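Local coordinates for protein cadherin-related family member 2 (Mus musculus, PDB 5CYX) that probably links neighbouring epithelial microvilli as a calcium-dependent adhesion molecule that pairs with CDHR5, here represented by its first three cadherin repeats, at residues 243-248 against 257-262; 268-273 against 294-299; 168-171 against 176-179. One frame throughout, in Å; residues are numbered along the deposited sequence.

Contact 1: 243-248 against 257-262. With CA (calcium ion), chain F.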
loop_
_atom_site.group_PDB
_atom_site.type_symbol
_atom_site.label_atom_id
_atom_site.label_comp_id
_atom_site.label_asym_id
_atom_site.label_seq_id
_atom_site.Cartn_x
_atom_site.Cartn_y
_atom_site.Cartn_z
ATOM N N THR A 243 51.901 10.390 -8.003
ATOM C CA THR A 243 50.705 9.606 -8.202
ATOM C C THR A 243 49.563 10.183 -7.382
ATOM O O THR A 243 49.711 10.392 -6.173
ATOM C CB THR A 243 50.949 8.176 -7.742
ATOM O OG1 THR A 243 52.190 7.754 -8.297
ATOM C CG2 THR A 243 49.803 7.228 -8.204
ATOM N N VAL A 244 48.432 10.436 -8.040
ATOM C CA VAL A 244 47.179 10.712 -7.339
ATOM C C VAL A 244 46.289 9.498 -7.468
ATOM O O VAL A 244 46.473 8.679 -8.365
ATOM C CB VAL A 244 46.440 11.967 -7.853
ATOM C CG1 VAL A 244 47.256 13.211 -7.551
ATOM C CG2 VAL A 244 46.146 11.903 -9.342
ATOM N N GLU A 245 45.328 9.400 -6.559
ATOM C CA GLU A 245 44.362 8.331 -6.549
ATOM C C GLU A 245 42.978 8.847 -6.147
ATOM O O GLU A 245 42.831 9.627 -5.211
ATOM C CB GLU A 245 44.820 7.222 -5.614
ATOM C CG GLU A 245 44.028 5.930 -5.786
ATOM C CD GLU A 245 44.484 4.815 -4.863
ATOM O OE1 GLU A 245 43.892 3.724 -4.919
ATOM O OE2 GLU A 245 45.428 5.016 -4.072
ATOM N N ALA A 246 41.980 8.448 -6.922
ATOM C CA ALA A 246 40.582 8.594 -6.587
ATOM C C ALA A 246 39.951 7.247 -6.677
ATOM O O ALA A 246 40.345 6.439 -7.509
ATOM C CB ALA A 246 39.918 9.542 -7.543
ATOM N N VAL A 247 38.981 6.975 -5.819
ATOM C CA VAL A 247 38.326 5.664 -5.813
ATOM C C VAL A 247 36.819 5.819 -5.827
ATOM O O VAL A 247 36.266 6.812 -5.335
ATOM C CB VAL A 247 38.750 4.792 -4.603
ATOM C CG1 VAL A 247 40.268 4.581 -4.600
ATOM C CG2 VAL A 247 38.325 5.414 -3.291
ATOM N N ASP A 248 36.169 4.799 -6.362
ATOM C CA ASP A 248 34.724 4.752 -6.495
ATOM C C ASP A 248 34.089 4.681 -5.105
ATOM O O ASP A 248 34.440 3.814 -4.305
ATOM C CB ASP A 248 34.366 3.534 -7.335
ATOM C CG ASP A 248 32.904 3.377 -7.567
ATOM O OD1 ASP A 248 32.141 4.298 -7.224
ATOM O OD2 ASP A 248 32.521 2.325 -8.125
ATOM N N VAL A 257 38.970 3.655 -12.175
ATOM C CA VAL A 257 38.989 5.086 -12.444
ATOM C C VAL A 257 40.112 5.465 -13.401
ATOM O O VAL A 257 41.209 4.945 -13.276
ATOM C CB VAL A 257 39.134 5.887 -11.125
ATOM C CG1 VAL A 257 39.362 7.342 -11.424
ATOM C CG2 VAL A 257 37.906 5.695 -10.278
ATOM N N THR A 258 39.832 6.382 -14.331
ATOM C CA THR A 258 40.869 7.001 -15.146
ATOM C C THR A 258 40.944 8.481 -14.852
ATOM O O THR A 258 40.101 9.025 -14.156
ATOM C CB THR A 258 40.656 6.778 -16.642
ATOM O OG1 THR A 258 39.430 7.379 -17.042
ATOM C CG2 THR A 258 40.588 5.330 -16.940
ATOM N N TYR A 259 41.984 9.126 -15.365
ATOM C CA TYR A 259 42.319 10.498 -14.981
ATOM C C TYR A 259 42.635 11.263 -16.243
ATOM O O TYR A 259 43.059 10.696 -17.214
ATOM C CB TYR A 259 43.555 10.512 -14.056
ATOM C CG TYR A 259 43.398 9.609 -12.841
ATOM C CD1 TYR A 259 43.744 8.245 -12.871
ATOM C CD2 TYR A 259 42.896 10.108 -11.679
ATOM C CE1 TYR A 259 43.566 7.429 -11.745
ATOM C CE2 TYR A 259 42.719 9.314 -10.575
ATOM C CZ TYR A 259 43.058 8.002 -10.584
ATOM O OH TYR A 259 42.821 7.308 -9.418
ATOM N N SER A 260 42.404 12.561 -16.229
ATOM C CA SER A 260 42.883 13.469 -17.279
ATOM C C SER A 260 43.151 14.823 -16.613
ATOM O O SER A 260 42.598 15.109 -15.577
ATOM C CB SER A 260 41.846 13.610 -18.396
ATOM O OG SER A 260 40.582 13.987 -17.850
ATOM N N VAL A 261 44.064 15.582 -17.197
ATOM C CA VAL A 261 44.353 16.929 -16.807
ATOM C C VAL A 261 43.324 17.768 -17.544
ATOM O O VAL A 261 43.325 17.831 -18.782
ATOM C CB VAL A 261 45.772 17.356 -17.196
ATOM C CG1 VAL A 261 45.998 18.823 -16.836
ATOM C CG2 VAL A 261 46.770 16.480 -16.468
ATOM N N SER A 262 42.432 18.366 -16.761
ATOM C CA SER A 262 41.302 19.135 -17.276
ATOM C C SER A 262 41.638 20.623 -17.419
ATOM O O SER A 262 40.918 21.354 -18.104
ATOM C CB SER A 262 40.080 18.940 -16.361
ATOM O OG SER A 262 40.462 18.760 -15.001
HETATM CA CA CA F . 30.442 5.252 -8.654
HETATM O O HOH W 1 30.278 2.896 -9.464
HETATM O O HOH W 2 28.651 6.077 -10.263
#

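Contact 2: 268-273 against 294-299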
loop_
_atom_site.group_PDB
_atom_site.type_symbol
_atom_site.label_atom_id
_atom_site.label_comp_id
_atom_site.label_asym_id
_atom_site.label_seq_id
_atom_site.Cartn_x
_atom_site.Cartn_y
_atom_site.Cartn_z
ATOM N N GLY A 268 50.051 21.964 -21.399
ATOM C CA GLY A 268 51.059 21.161 -22.048
ATOM C C GLY A 268 52.214 20.701 -21.176
ATOM O O GLY A 268 52.854 19.704 -21.504
ATOM N N TRP A 269 52.540 21.404 -20.084
ATOM C CA TRP A 269 53.761 21.037 -19.353
ATOM C C TRP A 269 53.641 19.679 -18.678
ATOM O O TRP A 269 54.623 18.930 -18.638
ATOM C CB TRP A 269 54.157 22.092 -18.344
ATOM C CG TRP A 269 54.807 23.290 -18.940
ATOM C CD1 TRP A 269 54.741 23.717 -20.244
ATOM C CD2 TRP A 269 55.594 24.246 -18.238
ATOM N NE1 TRP A 269 55.470 24.869 -20.390
ATOM C CE2 TRP A 269 55.996 25.221 -19.174
ATOM C CE3 TRP A 269 56.016 24.364 -16.905
ATOM C CZ2 TRP A 269 56.806 26.317 -18.821
ATOM C CZ3 TRP A 269 56.823 25.466 -16.545
ATOM C CH2 TRP A 269 57.207 26.423 -17.507
ATOM N N PHE A 270 52.445 19.367 -18.171
ATOM C CA PHE A 270 52.159 18.068 -17.543
ATOM C C PHE A 270 50.942 17.347 -18.120
ATOM O O PHE A 270 49.991 17.981 -18.540
ATOM C CB PHE A 270 51.942 18.263 -16.050
ATOM C CG PHE A 270 53.062 18.966 -15.383
ATOM C CD1 PHE A 270 54.226 18.277 -15.043
ATOM C CD2 PHE A 270 52.976 20.342 -15.108
ATOM C CE1 PHE A 270 55.286 18.947 -14.434
ATOM C CE2 PHE A 270 54.029 21.004 -14.518
ATOM C CZ PHE A 270 55.178 20.309 -14.174
ATOM N N ASP A 271 50.979 16.020 -18.113
ATOM C CA ASP A 271 49.793 15.183 -18.408
ATOM C C ASP A 271 49.729 14.052 -17.355
ATOM O O ASP A 271 50.538 14.024 -16.415
ATOM C CB ASP A 271 49.811 14.668 -19.873
ATOM C CG ASP A 271 48.398 14.421 -20.465
ATOM O OD1 ASP A 271 47.397 14.477 -19.744
ATOM O OD2 ASP A 271 48.265 14.113 -21.689
ATOM N N ILE A 272 48.734 13.174 -17.471
ATOM C CA ILE A 272 48.514 12.096 -16.500
ATOM C C ILE A 272 48.087 10.788 -17.203
ATOM O O ILE A 272 47.393 10.848 -18.202
ATOM C CB ILE A 272 47.476 12.538 -15.457
ATOM C CG1 ILE A 272 47.431 11.549 -14.303
ATOM C CG2 ILE A 272 46.085 12.732 -16.082
ATOM C CD1 ILE A 272 46.728 12.110 -13.084
ATOM N N ARG A 273 48.517 9.636 -16.678
ATOM C CA ARG A 273 48.088 8.324 -17.174
ATOM C C ARG A 273 46.835 7.807 -16.472
ATOM O O ARG A 273 46.438 8.324 -15.435
ATOM C CB ARG A 273 49.190 7.278 -16.968
ATOM C CG ARG A 273 50.508 7.590 -17.631
ATOM C CD ARG A 273 51.257 6.320 -17.947
ATOM N NE ARG A 273 51.630 5.581 -16.742
ATOM C CZ ARG A 273 52.828 5.623 -16.138
ATOM N NH1 ARG A 273 53.823 6.382 -16.612
ATOM N NH2 ARG A 273 53.030 4.895 -15.038
ATOM N N GLU A 294 57.472 29.905 -8.516
ATOM C CA GLU A 294 58.124 28.736 -9.135
ATOM C C GLU A 294 57.230 27.483 -9.151
ATOM O O GLU A 294 57.706 26.357 -8.981
ATOM C CB GLU A 294 59.476 28.452 -8.465
ATOM C CG GLU A 294 60.411 29.665 -8.413
ATOM C CD GLU A 294 61.826 29.362 -8.895
ATOM O OE1 GLU A 294 62.398 28.316 -8.508
ATOM O OE2 GLU A 294 62.372 30.179 -9.674
ATOM N N GLU A 295 55.934 27.704 -9.384
ATOM C CA GLU A 295 54.904 26.687 -9.186
ATOM C C GLU A 295 53.881 26.630 -10.312
ATOM O O GLU A 295 53.410 27.670 -10.798
ATOM C CB GLU A 295 54.151 26.949 -7.888
ATOM C CG GLU A 295 54.744 26.252 -6.677
ATOM C CD GLU A 295 53.977 26.555 -5.399
ATOM O OE1 GLU A 295 52.867 27.119 -5.485
ATOM O OE2 GLU A 295 54.484 26.229 -4.304
ATOM N N VAL A 296 53.520 25.397 -10.681
ATOM C CA VAL A 296 52.418 25.137 -11.580
ATOM C C VAL A 296 51.259 24.520 -10.804
ATOM O O VAL A 296 51.458 23.595 -10.013
ATOM C CB VAL A 296 52.843 24.161 -12.679
ATOM C CG1 VAL A 296 51.816 24.151 -13.788
ATOM C CG2 VAL A 296 54.204 24.555 -13.245
ATOM N N GLN A 297 50.051 25.033 -11.044
ATOM C CA GLN A 297 48.823 24.436 -10.527
ATOM C C GLN A 297 48.111 23.683 -11.660
ATOM O O GLN A 297 47.999 24.192 -12.780
ATOM C CB GLN A 297 47.909 25.501 -9.907
ATOM C CG GLN A 297 48.439 26.084 -8.586
ATOM C CD GLN A 297 47.344 26.656 -7.711
ATOM O OE1 GLN A 297 47.482 27.743 -7.122
ATOM N NE2 GLN A 297 46.242 25.927 -7.606
ATOM N N ILE A 298 47.633 22.479 -11.349
ATOM C CA ILE A 298 47.089 21.520 -12.350
ATOM C C ILE A 298 45.782 20.928 -11.846
ATOM O O ILE A 298 45.743 20.441 -10.716
ATOM C CB ILE A 298 48.143 20.420 -12.655
ATOM C CG1 ILE A 298 48.651 20.576 -14.068
ATOM C CG2 ILE A 298 47.646 18.991 -12.519
ATOM C CD1 ILE A 298 49.708 21.631 -14.189
ATOM N N GLN A 299 44.722 21.000 -12.659
ATOM C CA GLN A 299 43.455 20.353 -12.340
ATOM C C GLN A 299 43.397 18.924 -12.929
ATOM O O GLN A 299 43.485 18.746 -14.139
ATOM C CB GLN A 299 42.280 21.156 -12.877
ATOM C CG GLN A 299 40.945 20.734 -12.268
ATOM C CD GLN A 299 39.781 21.455 -12.901
ATOM O OE1 GLN A 299 39.684 21.522 -14.123
ATOM N NE2 GLN A 299 38.895 22.011 -12.078
#

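Contact 3: 168-171 against 176-179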
loop_
_atom_site.group_PDB
_atom_site.type_symbol
_atom_site.label_atom_id
_atom_site.label_comp_id
_atom_site.label_asym_id
_atom_site.label_seq_id
_atom_site.Cartn_x
_atom_site.Cartn_y
_atom_site.Cartn_z
ATOM N N LEU A 168 8.498 -1.495 0.411
ATOM C CA LEU A 168 9.487 -0.508 0.717
ATOM C C LEU A 168 8.864 0.852 0.993
ATOM O O LEU A 168 8.105 1.360 0.125
ATOM C CB LEU A 168 10.413 -0.369 -0.433
ATOM C CG LEU A 168 11.612 0.508 -0.161
ATOM C CD1 LEU A 168 12.631 -0.163 0.780
ATOM C CD2 LEU A 168 12.226 0.918 -1.479
ATOM N N ASN A 169 9.197 1.407 2.166
ATOM C CA ASN A 169 8.654 2.662 2.676
ATOM C C ASN A 169 9.605 3.848 2.740
ATOM O O ASN A 169 9.172 4.934 2.992
ATOM C CB ASN A 169 8.052 2.389 4.065
ATOM C CG ASN A 169 7.297 3.539 4.599
ATOM O OD1 ASN A 169 6.199 3.930 4.071
ATOM N ND2 ASN A 169 7.858 4.149 5.670
ATOM N N ASP A 170 10.900 3.636 2.557
ATOM C CA ASP A 170 11.896 4.691 2.507
ATOM C C ASP A 170 13.012 4.181 1.591
ATOM O O ASP A 170 12.943 3.046 1.159
ATOM C CB ASP A 170 12.421 4.878 3.943
ATOM C CG ASP A 170 13.084 6.227 4.200
ATOM O OD1 ASP A 170 13.402 6.992 3.281
ATOM O OD2 ASP A 170 13.343 6.513 5.382
ATOM N N THR A 171 14.001 5.022 1.291
ATOM C CA THR A 171 14.955 4.772 0.219
ATOM C C THR A 171 16.106 3.976 0.799
ATOM O O THR A 171 16.468 4.131 1.984
ATOM C CB THR A 171 15.590 6.074 -0.285
ATOM O OG1 THR A 171 16.044 6.778 0.876
ATOM C CG2 THR A 171 14.593 6.982 -1.018
ATOM N N ASN A 176 25.469 3.996 2.512
ATOM C CA ASN A 176 25.150 4.902 3.615
ATOM C C ASN A 176 24.131 4.430 4.637
ATOM O O ASN A 176 23.980 5.091 5.671
ATOM C CB ASN A 176 24.733 6.242 3.037
ATOM C CG ASN A 176 25.812 6.820 2.145
ATOM O OD1 ASN A 176 25.591 7.099 0.949
ATOM N ND2 ASN A 176 27.009 6.961 2.711
ATOM N N LYS A 177 23.447 3.313 4.379
ATOM C CA LYS A 177 22.501 2.751 5.338
ATOM C C LYS A 177 22.952 1.357 5.735
ATOM O O LYS A 177 23.463 1.162 6.847
ATOM C CB LYS A 177 21.052 2.783 4.784
ATOM C CG LYS A 177 20.480 4.193 4.752
ATOM C CD LYS A 177 19.115 4.257 4.052
ATOM C CE LYS A 177 18.433 5.615 4.306
ATOM N NZ LYS A 177 16.973 5.615 3.976
ATOM N N SER A 178 22.791 0.395 4.837
ATOM C CA SER A 178 23.142 -0.974 5.121
ATOM C C SER A 178 23.056 -1.782 3.830
ATOM O O SER A 178 22.150 -1.579 3.032
ATOM C CB SER A 178 22.199 -1.578 6.163
ATOM O OG SER A 178 22.545 -2.926 6.437
ATOM N N ALA A 179 23.984 -2.715 3.684
ATOM C CA ALA A 179 23.970 -3.688 2.604
ATOM C C ALA A 179 22.998 -4.853 2.865
ATOM O O ALA A 179 22.725 -5.642 1.963
ATOM C CB ALA A 179 25.383 -4.230 2.417
#

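Contact 1: 243-248 against 257-262
With CG anti to its own carbonyl carbon (chi1 -54°), the side chain of Tyr259 leaves strand 257-264 toward 243-248, and its hydroxyl ends beside the backbone of Ala246. Ala246 N approaches at the edge of the ring, near its plane, and donates a nearly straight hydrogen bond to Tyr259 OH (2.9 Å, 174°). Tyrosine suits this place, spanning the strands with an acceptor at the end of an apolar ring. Val257 sends CG1 anti to its backbone N (chi1 171°), which sets that methyl 3.8 Å above one face of the Tyr259 ring, displaced from the ring centre, while its CG2 lies 3.8 Å from Ala246 O. The small Ala246 lets the ring lie close, with CB 4.1 Å from Tyr259 CE2. At the end of the same segment, Asp248 OD1 binds calcium at 2.4 Å; its OD2 accepts hydrogen bonds from a calcium-bound water and from Asp255 N. Leu218 O, Asp250 and Glu304 help complete the site. Strands 240-248 and 257-264 belong to different sheets; Ala302 of strand 295-304, beside 257-264, and Ile272 of strand 270-272, in the sheet of 240-248, also pack on Tyr259.

Contact 2: 268-273 against 294-299
Apolar contact carries the whole meeting of Phe270 with Val296 and Ile298, since no hydrogen bond crosses between 268-273 and 294-299. Phe270 and Val296 reach for each other from opposite directions. The isopropyl group arrives at the ring's edge, where Val296 CG2 lies in the plane of the ring and 3.8 Å from Phe270 CE2; Val296 CB comes equally near the same carbon. In Phe270 a chi1 of -54° turns the ring to the side of the backbone N, a setting that carries it across to the facing strand. Ile298 crosses the phenylalanine side chain at about a right angle and reaches it with the end of its longer branch, CD1 lying 3.6 Å from Phe270 CD2. A beta-branched valine and a longer isoleucine, both pointing inward, thus pack on one flat ring, the valine at its edge. Trp269 adds a looser apolar contact, its CE3 4.1 Å from Val296 CG2, so that this methyl touches both aromatic residues. Leu284 and Gln288 also touch the indole, and Ile322 of strand 315-324 packs on Phe270.

Polar interactions lie elsewhere, within a segment or with neighbours in the fold. Asp271 points away from the facing strand, and its OD1 accepts a weak hydrogen bond from Ile272 N at 2.9 Å; a carboxylate is at home on this outward side. Backbone bonds tie Asp271 to Phe279 in one sheet and Val296 to Ile322 in the other.

Outward Gln297 between inward Val296 and Ile298 gives the alternation of a strand with one buried face; two such sheets packed face to face make the beta sandwich of a cadherin repeat, and this pair of strands closes part of the hydrophobic core of the third, a Greek-key fold.

Contact 3: 168-171 against 176-179
Lys177 reaches across to Thr171 and Asp170 with an almost fully extended chain. From CB, the first torsion lays CG beside the backbone N (chi1 -72°), and the methylenes then run straight toward the other segment. CD and CE each pass 3.4 Å from Thr171 O, so the aliphatic part flanks the carbonyl oxygen that the ammonium group goes on to bind. Both segments belong to the loop that joins strand 165-168 to strand 180-189 in the second cadherin repeat, and the lysine bridges the two ends of this surface connection, a span that its long, flexible chain can cover. At the tip, NZ donates to Thr171 O, with a C=O...N angle of 151°; the 2.5 Å separation is unusually short, and its exact value is doubtful. A threonine here offers a hydroxyl as well, and NZ makes a weak hydrogen bond to Thr171 OG1 at 3.4 Å, and another weak one to Asn153 OD1. Asp170 supplies a negative charge for the ammonium in a long salt bridge, its OD1 lying 3.9 Å from Lys177 NZ. That same OD1 accepts Thr171 N at 2.9 Å, while OD2 takes a hydrogen bond from Asn156 ND2.

How the contacts relate
Contacts 1 and 2 share the third cadherin repeat, their centres about 14 Å apart. They meet directly: Ile272 of contact 2 packs its methyls on the backbone of Ser260 and on Tyr259 of contact 1, and Ser262 N probably donates a hydrogen bond to Gln299 O, as befits neighbouring strands 257-264 and 295-304. Contact 1 reaches the calcium-binding end of the repeat, where Asp248 is one of the ligands of a calcium ion and its side chain is about 7 Å from another. Contact 3 belongs to the preceding repeat, about 30 Å from contact 1 and about 42 Å from contact 2 between centres; the side chain of its Lys177 is about 11 Å from a bound calcium, too far to be a ligand.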